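Local coordinates for protein aminotransferase (Psychrobacter arcticus 273-4, PDB 3IF2) that probably transfers amino groups between amino acids and keto acids, perhaps valine and pyruvate, with pyridoxal 5'-phosphate as its cofactor, at residues Y337-A351 with M417-I430. Sequence-based numbering, arbitrary orientation.
Sequences YQKQATLAVKLLKQA and MSIAADEQTLIDGI
The Tyr337 ring meets Ala420 at its edge, CE1 lying 3.8 Å from the methyl CB with Ala420 CA in the ring plane, while CD1 of Ile419 approaches the ring obliquely. The hydroxyl of Tyr337 is hydrogen-bonded to Ala43 N. The other flat group, the Gln340 amide, has Ile419 O near its plane and gives the main polar bond of the contact: its NE2 donates to Ile419 O over 3.0 Å, nearly straight at 165°, although it comes in tilted from the carbonyl plane. A weak, bent second bond runs 2.8 Å from Gln340 NE2 to Ala421 O. The bend at chi2 (-83°) folds the Gln340 chain back so that its amide reaches the turn between strand 414-418 and helix 423-441. With an alanine here the NE2 donor is gone, and the turn is likely to be freer to shift against helix 324-351. Farther along, Ala344 CB sits 3.4 Å from Ile419 CG2, and Leu348 CD1 meets the selenomethionine methyl of Met417, tip to tip. Ile430 is a knob among Ala344, Leu347, Leu348 and Ala351, with CG2 3.6 Å from Leu348 CD2. Segments 337-351 and 423-430, nearly parallel at 21°, pack through aliphatic groups in the C-terminal part of this fold type I aminotransferase; such packing has little directional preference, so the Gln340 bonds probably help fix the turn's position.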
ATOM      1  N   TYR A 337      15.860  22.985   7.979  1.00 33.32           N
ATOM      2  CA  TYR A 337      15.888  22.228   9.244  1.00 34.11           C
ATOM      3  C   TYR A 337      17.049  22.578  10.196  1.00 35.66           C
ATOM      4  O   TYR A 337      16.862  22.529  11.419  1.00 36.46           O
ATOM      5  CB  TYR A 337      15.761  20.704   9.030  1.00 33.44           C
ATOM      6  CG  TYR A 337      14.425  20.304   8.425  1.00 32.81           C
ATOM      7  CD1 TYR A 337      13.246  20.452   9.148  1.00 32.76           C
ATOM      8  CD2 TYR A 337      14.342  19.762   7.137  1.00 32.89           C
ATOM      9  CE1 TYR A 337      12.012  20.101   8.605  1.00 33.72           C
ATOM     10  CE2 TYR A 337      13.105  19.404   6.571  1.00 33.50           C
ATOM     11  CZ  TYR A 337      11.949  19.577   7.314  1.00 34.05           C
ATOM     12  OH  TYR A 337      10.738  19.228   6.788  1.00 35.34           O
ATOM     13  N   GLN A 338      18.219  22.938   9.676  1.00 37.18           N
ATOM     14  CA  GLN A 338      19.321  23.343  10.563  1.00 39.16           C
ATOM     15  C   GLN A 338      18.979  24.610  11.357  1.00 39.49           C
ATOM     16  O   GLN A 338      19.213  24.663  12.576  1.00 41.03           O
ATOM     17  CB  GLN A 338      20.647  23.520   9.834  1.00 40.33           C
ATOM     18  CG  GLN A 338      21.748  24.023  10.806  1.00 42.26           C
ATOM     19  CD  GLN A 338      23.141  23.712  10.366  1.00 43.47           C
ATOM     20  OE1 GLN A 338      23.419  23.547   9.173  1.00 44.03           O
ATOM     21  NE2 GLN A 338      24.043  23.621  11.340  1.00 44.71           N
ATOM     22  N   LYS A 339      18.461  25.618  10.666  1.00 38.90           N
ATOM     23  CA  LYS A 339      18.019  26.858  11.309  1.00 38.24           C
ATOM     24  C   LYS A 339      16.878  26.622  12.332  1.00 38.48           C
ATOM     25  O   LYS A 339      16.866  27.229  13.397  1.00 38.74           O
ATOM     26  CB  LYS A 339      17.642  27.906  10.254  1.00 37.97           C
ATOM     27  CG  LYS A 339      18.876  28.431   9.493  1.00 38.57           C
ATOM     28  CD  LYS A 339      18.578  29.584   8.515  1.00 38.96           C
ATOM     29  CE  LYS A 339      18.163  29.117   7.115  1.00 39.04           C
ATOM     30  NZ  LYS A 339      18.078  30.278   6.174  1.00 37.80           N
ATOM     31  N   GLN A 340      15.944  25.729  12.013  1.00 38.86           N
ATOM     32  CA  GLN A 340      14.861  25.362  12.952  1.00 38.49           C
ATOM     33  C   GLN A 340      15.402  24.671  14.230  1.00 37.80           C
ATOM     34  O   GLN A 340      14.967  24.988  15.343  1.00 37.48           O
ATOM     35  CB  GLN A 340      13.847  24.454  12.267  1.00 38.08           C
ATOM     36  CG  GLN A 340      13.056  25.095  11.132  1.00 37.54           C
ATOM     37  CD  GLN A 340      11.864  25.903  11.587  1.00 37.29           C
ATOM     38  OE1 GLN A 340      11.837  27.114  11.415  1.00 38.65           O
ATOM     39  NE2 GLN A 340      10.872  25.243  12.166  1.00 36.11           N
ATOM     40  N   ALA A 341      16.344  23.741  14.054  1.00 37.12           N
ATOM     41  CA  ALA A 341      16.983  23.026  15.178  1.00 36.68           C
ATOM     42  C   ALA A 341      17.770  24.009  16.046  1.00 36.15           C
ATOM     43  O   ALA A 341      17.674  23.950  17.278  1.00 36.47           O
ATOM     44  CB  ALA A 341      17.898  21.873  14.670  1.00 35.76           C
ATOM     45  N   THR A 342      18.512  24.911  15.399  1.00 34.71           N
ATOM     46  CA  THR A 342      19.288  25.952  16.083  1.00 34.80           C
ATOM     47  C   THR A 342      18.405  26.864  16.930  1.00 35.26           C
ATOM     48  O   THR A 342      18.718  27.145  18.098  1.00 36.21           O
ATOM     49  CB  THR A 342      20.096  26.800  15.067  1.00 34.33           C
ATOM     50  OG1 THR A 342      20.925  25.916  14.303  1.00 34.66           O
ATOM     51  CG2 THR A 342      20.965  27.895  15.754  1.00 32.13           C
ATOM     52  N   LEU A 343      17.319  27.326  16.327  1.00 35.62           N
ATOM     53  CA  LEU A 343      16.296  28.138  16.995  1.00 36.35           C
ATOM     54  C   LEU A 343      15.708  27.396  18.198  1.00 36.12           C
ATOM     55  O   LEU A 343      15.564  27.980  19.262  1.00 36.56           O
ATOM     56  CB  LEU A 343      15.170  28.459  16.010  1.00 37.77           C
ATOM     57  CG  LEU A 343      13.925  29.227  16.449  1.00 39.02           C
ATOM     58  CD1 LEU A 343      14.306  30.656  17.002  1.00 39.06           C
ATOM     59  CD2 LEU A 343      12.944  29.265  15.252  1.00 39.20           C
ATOM     60  N   ALA A 344      15.374  26.115  18.008  1.00 35.57           N
ATOM     61  CA  ALA A 344      14.818  25.274  19.071  1.00 34.54           C
ATOM     62  C   ALA A 344      15.802  25.114  20.242  1.00 34.10           C
ATOM     63  O   ALA A 344      15.393  25.258  21.393  1.00 33.37           O
ATOM     64  CB  ALA A 344      14.381  23.900  18.516  1.00 34.22           C
ATOM     65  N   VAL A 345      17.082  24.845  19.949  1.00 33.94           N
ATOM     66  CA  VAL A 345      18.133  24.713  20.996  1.00 33.88           C
ATOM     67  C   VAL A 345      18.273  26.004  21.826  1.00 34.91           C
ATOM     68  O   VAL A 345      18.373  25.936  23.057  1.00 34.69           O
ATOM     69  CB  VAL A 345      19.534  24.316  20.408  1.00 33.26           C
ATOM     70  CG1 VAL A 345      20.642  24.374  21.484  1.00 32.58           C
ATOM     71  CG2 VAL A 345      19.492  22.950  19.757  1.00 32.57           C
ATOM     72  N   LYS A 346      18.294  27.154  21.131  1.00 35.93           N
ATOM     73  CA  LYS A 346      18.369  28.501  21.738  1.00 36.71           C
ATOM     74  C   LYS A 346      17.247  28.607  22.770  1.00 35.95           C
ATOM     75  O   LYS A 346      17.517  28.836  23.960  1.00 35.86           O
ATOM     76  CB  LYS A 346      18.198  29.580  20.629  1.00 38.68           C
ATOM     77  CG  LYS A 346      18.168  31.104  20.955  1.00 39.48           C
ATOM     78  CD  LYS A 346      19.515  31.808  20.741  1.00 41.73           C
ATOM     79  CE  LYS A 346      19.354  33.295  20.306  1.00 42.74           C
ATOM     80  NZ  LYS A 346      18.475  34.103  21.211  1.00 43.54           N
ATOM     81  N   LEU A 347      16.012  28.371  22.305  1.00 34.55           N
ATOM     82  CA  LEU A 347      14.805  28.454  23.142  1.00 33.88           C
ATOM     83  C   LEU A 347      14.809  27.472  24.322  1.00 33.94           C
ATOM     84  O   LEU A 347      14.423  27.859  25.426  1.00 34.27           O
ATOM     85  CB  LEU A 347      13.533  28.277  22.309  1.00 32.78           C
ATOM     86  CG  LEU A 347      13.228  29.307  21.214  1.00 32.10           C
ATOM     87  CD1 LEU A 347      12.014  28.784  20.413  1.00 31.26           C
ATOM     88  CD2 LEU A 347      13.011  30.727  21.734  1.00 30.29           C
ATOM     89  N   LEU A 348      15.276  26.243  24.098  1.00 34.30           N
ATOM     90  CA  LEU A 348      15.365  25.224  25.171  1.00 35.18           C
ATOM     91  C   LEU A 348      16.374  25.647  26.238  1.00 35.64           C
ATOM     92  O   LEU A 348      16.099  25.496  27.426  1.00 35.31           O
ATOM     93  CB  LEU A 348      15.677  23.806  24.633  1.00 35.06           C
ATOM     94  CG  LEU A 348      14.558  23.088  23.872  1.00 35.01           C
ATOM     95  CD1 LEU A 348      15.088  21.864  23.189  1.00 35.63           C
ATOM     96  CD2 LEU A 348      13.421  22.699  24.785  1.00 35.11           C
ATOM     97  N   LYS A 349      17.511  26.198  25.811  1.00 36.74           N
ATOM     98  CA  LYS A 349      18.521  26.729  26.743  1.00 37.54           C
ATOM     99  C   LYS A 349      18.066  27.971  27.522  1.00 37.67           C
ATOM    100  O   LYS A 349      18.586  28.205  28.589  1.00 37.90           O
ATOM    101  CB  LYS A 349      19.889  26.942  26.068  1.00 38.14           C
ATOM    102  CG  LYS A 349      20.575  25.600  25.735  1.00 39.09           C
ATOM    103  CD  LYS A 349      22.063  25.727  25.425  1.00 39.76           C
ATOM    104  CE  LYS A 349      22.764  24.344  25.424  1.00 40.56           C
ATOM    105  NZ  LYS A 349      22.755  23.600  26.746  1.00 39.96           N
ATOM    106  N   GLN A 350      17.112  28.754  27.015  1.00 38.37           N
ATOM    107  CA  GLN A 350      16.545  29.887  27.791  1.00 38.50           C
ATOM    108  C   GLN A 350      15.567  29.378  28.842  1.00 38.35           C
ATOM    109  O   GLN A 350      15.517  29.922  29.933  1.00 38.56           O
ATOM    110  CB  GLN A 350      15.827  30.903  26.910  1.00 38.65           C
ATOM    111  CG  GLN A 350      16.765  31.706  26.063  1.00 39.64           C
ATOM    112  CD  GLN A 350      16.081  32.482  24.927  1.00 40.56           C
ATOM    113  OE1 GLN A 350      14.889  32.296  24.623  1.00 40.84           O
ATOM    114  NE2 GLN A 350      16.859  33.340  24.275  1.00 40.84           N
ATOM    115  N   ALA A 351      14.770  28.367  28.487  1.00 38.91           N
ATOM    116  CA  ALA A 351      13.777  27.762  29.394  1.00 38.76           C
ATOM    117  C   ALA A 351      14.450  26.928  30.516  1.00 38.78           C
ATOM    118  O   ALA A 351      14.297  27.217  31.699  1.00 38.30           O
ATOM    119  CB  ALA A 351      12.794  26.899  28.588  1.00 38.22           C
HETATM  120  N   MSE A 417      10.686  15.832  20.090  1.00 36.12           N
HETATM  121  CA  MSE A 417      10.056  17.118  19.753  1.00 36.56           C
HETATM  122  C   MSE A 417      10.292  17.420  18.282  1.00 36.66           C
HETATM  123  O   MSE A 417      11.426  17.358  17.834  1.00 36.45           O
HETATM  124  CB  MSE A 417      10.704  18.218  20.587  1.00 36.31           C
HETATM  125  CG  MSE A 417      10.057  19.581  20.436  1.00 36.34           C
HETATM  126 SE   MSE A 417      10.948  20.917  21.496  0.75 34.70          SE
HETATM  127  CE  MSE A 417      12.593  20.907  20.511  1.00 34.53           C
ATOM    128  N   SER A 418       9.242  17.749  17.538  1.00 37.75           N
ATOM    129  CA  SER A 418       9.401  18.065  16.114  1.00 38.55           C
ATOM    130  C   SER A 418       9.873  19.513  15.903  1.00 37.36           C
ATOM    131  O   SER A 418       9.236  20.451  16.388  1.00 36.99           O
ATOM    132  CB  SER A 418       8.111  17.842  15.324  1.00 39.81           C
ATOM    133  OG  SER A 418       8.338  18.177  13.935  1.00 42.24           O
ATOM    134  N   ILE A 419      10.997  19.680  15.205  1.00 36.67           N
ATOM    135  CA  ILE A 419      11.473  21.018  14.806  1.00 36.85           C
ATOM    136  C   ILE A 419      10.995  21.405  13.384  1.00 37.17           C
ATOM    137  O   ILE A 419      11.444  22.409  12.870  1.00 37.73           O
ATOM    138  CB  ILE A 419      13.004  21.270  15.096  1.00 36.56           C
ATOM    139  CG1 ILE A 419      13.952  20.268  14.401  1.00 36.06           C
ATOM    140  CG2 ILE A 419      13.221  21.291  16.627  1.00 36.66           C
ATOM    141  CD1 ILE A 419      13.953  20.336  12.887  1.00 35.65           C
ATOM    142  N   ALA A 420      10.106  20.605  12.767  1.00 37.05           N
ATOM    143  CA  ALA A 420       9.451  20.952  11.496  1.00 36.87           C
ATOM    144  C   ALA A 420       8.315  21.962  11.708  1.00 37.51           C
ATOM    145  O   ALA A 420       7.901  22.604  10.756  1.00 38.42           O
ATOM    146  CB  ALA A 420       8.889  19.712  10.817  1.00 35.82           C
ATOM    147  N   ALA A 421       7.804  22.095  12.937  1.00 38.37           N
ATOM    148  CA  ALA A 421       6.687  23.011  13.254  1.00 38.99           C
ATOM    149  C   ALA A 421       7.064  24.471  13.028  1.00 39.38           C
ATOM    150  O   ALA A 421       8.242  24.815  13.057  1.00 38.87           O
ATOM    151  CB  ALA A 421       6.208  22.809  14.710  1.00 38.10           C
ATOM    152  N   ASP A 422       6.069  25.328  12.805  1.00 41.13           N
ATOM    153  CA  ASP A 422       6.360  26.745  12.592  1.00 43.26           C
ATOM    154  C   ASP A 422       6.928  27.358  13.883  1.00 43.20           C
ATOM    155  O   ASP A 422       6.790  26.814  14.996  1.00 42.37           O
ATOM    156  CB  ASP A 422       5.199  27.556  11.975  1.00 44.88           C
ATOM    157  CG  ASP A 422       4.011  27.722  12.905  1.00 47.05           C
ATOM    158  OD1 ASP A 422       4.105  28.440  13.944  1.00 49.10           O
ATOM    159  OD2 ASP A 422       2.941  27.179  12.552  1.00 48.57           O
ATOM    160  N   GLU A 423       7.585  28.487  13.689  1.00 43.38           N
ATOM    161  CA  GLU A 423       8.308  29.166  14.739  1.00 43.74           C
ATOM    162  C   GLU A 423       7.448  29.460  15.963  1.00 42.41           C
ATOM    163  O   GLU A 423       7.849  29.137  17.074  1.00 40.90           O
ATOM    164  CB  GLU A 423       8.943  30.424  14.150  1.00 45.82           C
ATOM    165  CG  GLU A 423       9.870  31.199  15.080  1.00 47.63           C
ATOM    166  CD  GLU A 423      10.764  32.188  14.342  1.00 49.00           C
ATOM    167  OE1 GLU A 423      11.079  31.987  13.129  1.00 49.57           O
ATOM    168  OE2 GLU A 423      11.176  33.162  15.004  1.00 51.00           O
ATOM    169  N   GLN A 424       6.236  29.980  15.758  1.00 41.68           N
ATOM    170  CA  GLN A 424       5.363  30.314  16.893  1.00 40.80           C
ATOM    171  C   GLN A 424       4.949  29.078  17.718  1.00 39.83           C
ATOM    172  O   GLN A 424       4.803  29.191  18.940  1.00 39.92           O
ATOM    173  CB  GLN A 424       4.145  31.158  16.463  1.00 41.06           C
ATOM    174  CG  GLN A 424       3.375  31.850  17.629  1.00 41.29           C
ATOM    175  CD  GLN A 424       4.258  32.784  18.510  1.00 41.71           C
ATOM    176  OE1 GLN A 424       5.179  33.447  18.015  1.00 42.28           O
ATOM    177  NE2 GLN A 424       3.971  32.823  19.812  1.00 41.02           N
ATOM    178  N   THR A 425       4.780  27.921  17.065  1.00 38.47           N
ATOM    179  CA  THR A 425       4.457  26.677  17.764  1.00 37.34           C
ATOM    180  C   THR A 425       5.644  26.271  18.667  1.00 36.75           C
ATOM    181  O   THR A 425       5.431  25.907  19.809  1.00 35.06           O
ATOM    182  CB  THR A 425       4.034  25.528  16.794  1.00 37.60           C
ATOM    183  OG1 THR A 425       2.918  25.945  16.002  1.00 37.00           O
ATOM    184  CG2 THR A 425       3.640  24.270  17.564  1.00 37.29           C
ATOM    185  N   LEU A 426       6.874  26.368  18.152  1.00 37.15           N
ATOM    186  CA  LEU A 426       8.087  26.051  18.927  1.00 37.30           C
ATOM    187  C   LEU A 426       8.302  26.985  20.130  1.00 37.82           C
ATOM    188  O   LEU A 426       8.726  26.509  21.190  1.00 38.26           O
ATOM    189  CB  LEU A 426       9.350  26.031  18.042  1.00 37.49           C
ATOM    190  CG  LEU A 426       9.601  24.840  17.096  1.00 37.70           C
ATOM    191  CD1 LEU A 426      10.605  25.243  15.998  1.00 37.48           C
ATOM    192  CD2 LEU A 426      10.070  23.573  17.845  1.00 37.13           C
ATOM    193  N   ILE A 427       8.011  28.280  19.970  1.00 37.21           N
ATOM    194  CA  ILE A 427       8.149  29.263  21.060  1.00 38.13           C
ATOM    195  C   ILE A 427       7.145  28.965  22.207  1.00 38.56           C
ATOM    196  O   ILE A 427       7.534  28.884  23.382  1.00 38.22           O
ATOM    197  CB  ILE A 427       7.940  30.759  20.563  1.00 37.91           C
ATOM    198  CG1 ILE A 427       9.011  31.188  19.542  1.00 37.61           C
ATOM    199  CG2 ILE A 427       7.949  31.755  21.738  1.00 36.60           C
ATOM    200  CD1 ILE A 427       8.680  32.525  18.840  1.00 37.00           C
ATOM    201  N   ASP A 428       5.871  28.825  21.831  1.00 38.68           N
ATOM    202  CA  ASP A 428       4.774  28.533  22.764  1.00 39.38           C
ATOM    203  C   ASP A 428       4.946  27.184  23.479  1.00 39.17           C
ATOM    204  O   ASP A 428       4.798  27.102  24.699  1.00 39.00           O
ATOM    205  CB  ASP A 428       3.415  28.532  22.031  1.00 40.02           C
ATOM    206  CG  ASP A 428       3.019  29.899  21.470  1.00 40.67           C
ATOM    207  OD1 ASP A 428       3.706  30.921  21.711  1.00 40.98           O
ATOM    208  OD2 ASP A 428       1.986  29.936  20.775  1.00 41.58           O
ATOM    209  N   GLY A 429       5.249  26.144  22.697  1.00 39.36           N
ATOM    210  CA  GLY A 429       5.432  24.779  23.180  1.00 38.89           C
ATOM    211  C   GLY A 429       6.580  24.646  24.151  1.00 38.75           C
ATOM    212  O   GLY A 429       6.402  24.095  25.231  1.00 38.75           O
ATOM    213  N   ILE A 430       7.746  25.169  23.769  1.00 38.67           N
ATOM    214  CA  ILE A 430       8.936  25.143  24.629  1.00 38.08           C
ATOM    215  C   ILE A 430       8.703  25.966  25.913  1.00 38.80           C
ATOM    216  O   ILE A 430       9.175  25.557  26.978  1.00 39.79           O
ATOM    217  CB  ILE A 430      10.211  25.570  23.873  1.00 37.12           C
ATOM    218  CG1 ILE A 430      10.558  24.523  22.825  1.00 36.41           C
ATOM    219  CG2 ILE A 430      11.408  25.724  24.814  1.00 37.30           C
ATOM    220  CD1 ILE A 430      11.624  24.970  21.882  1.00 36.56           C
TER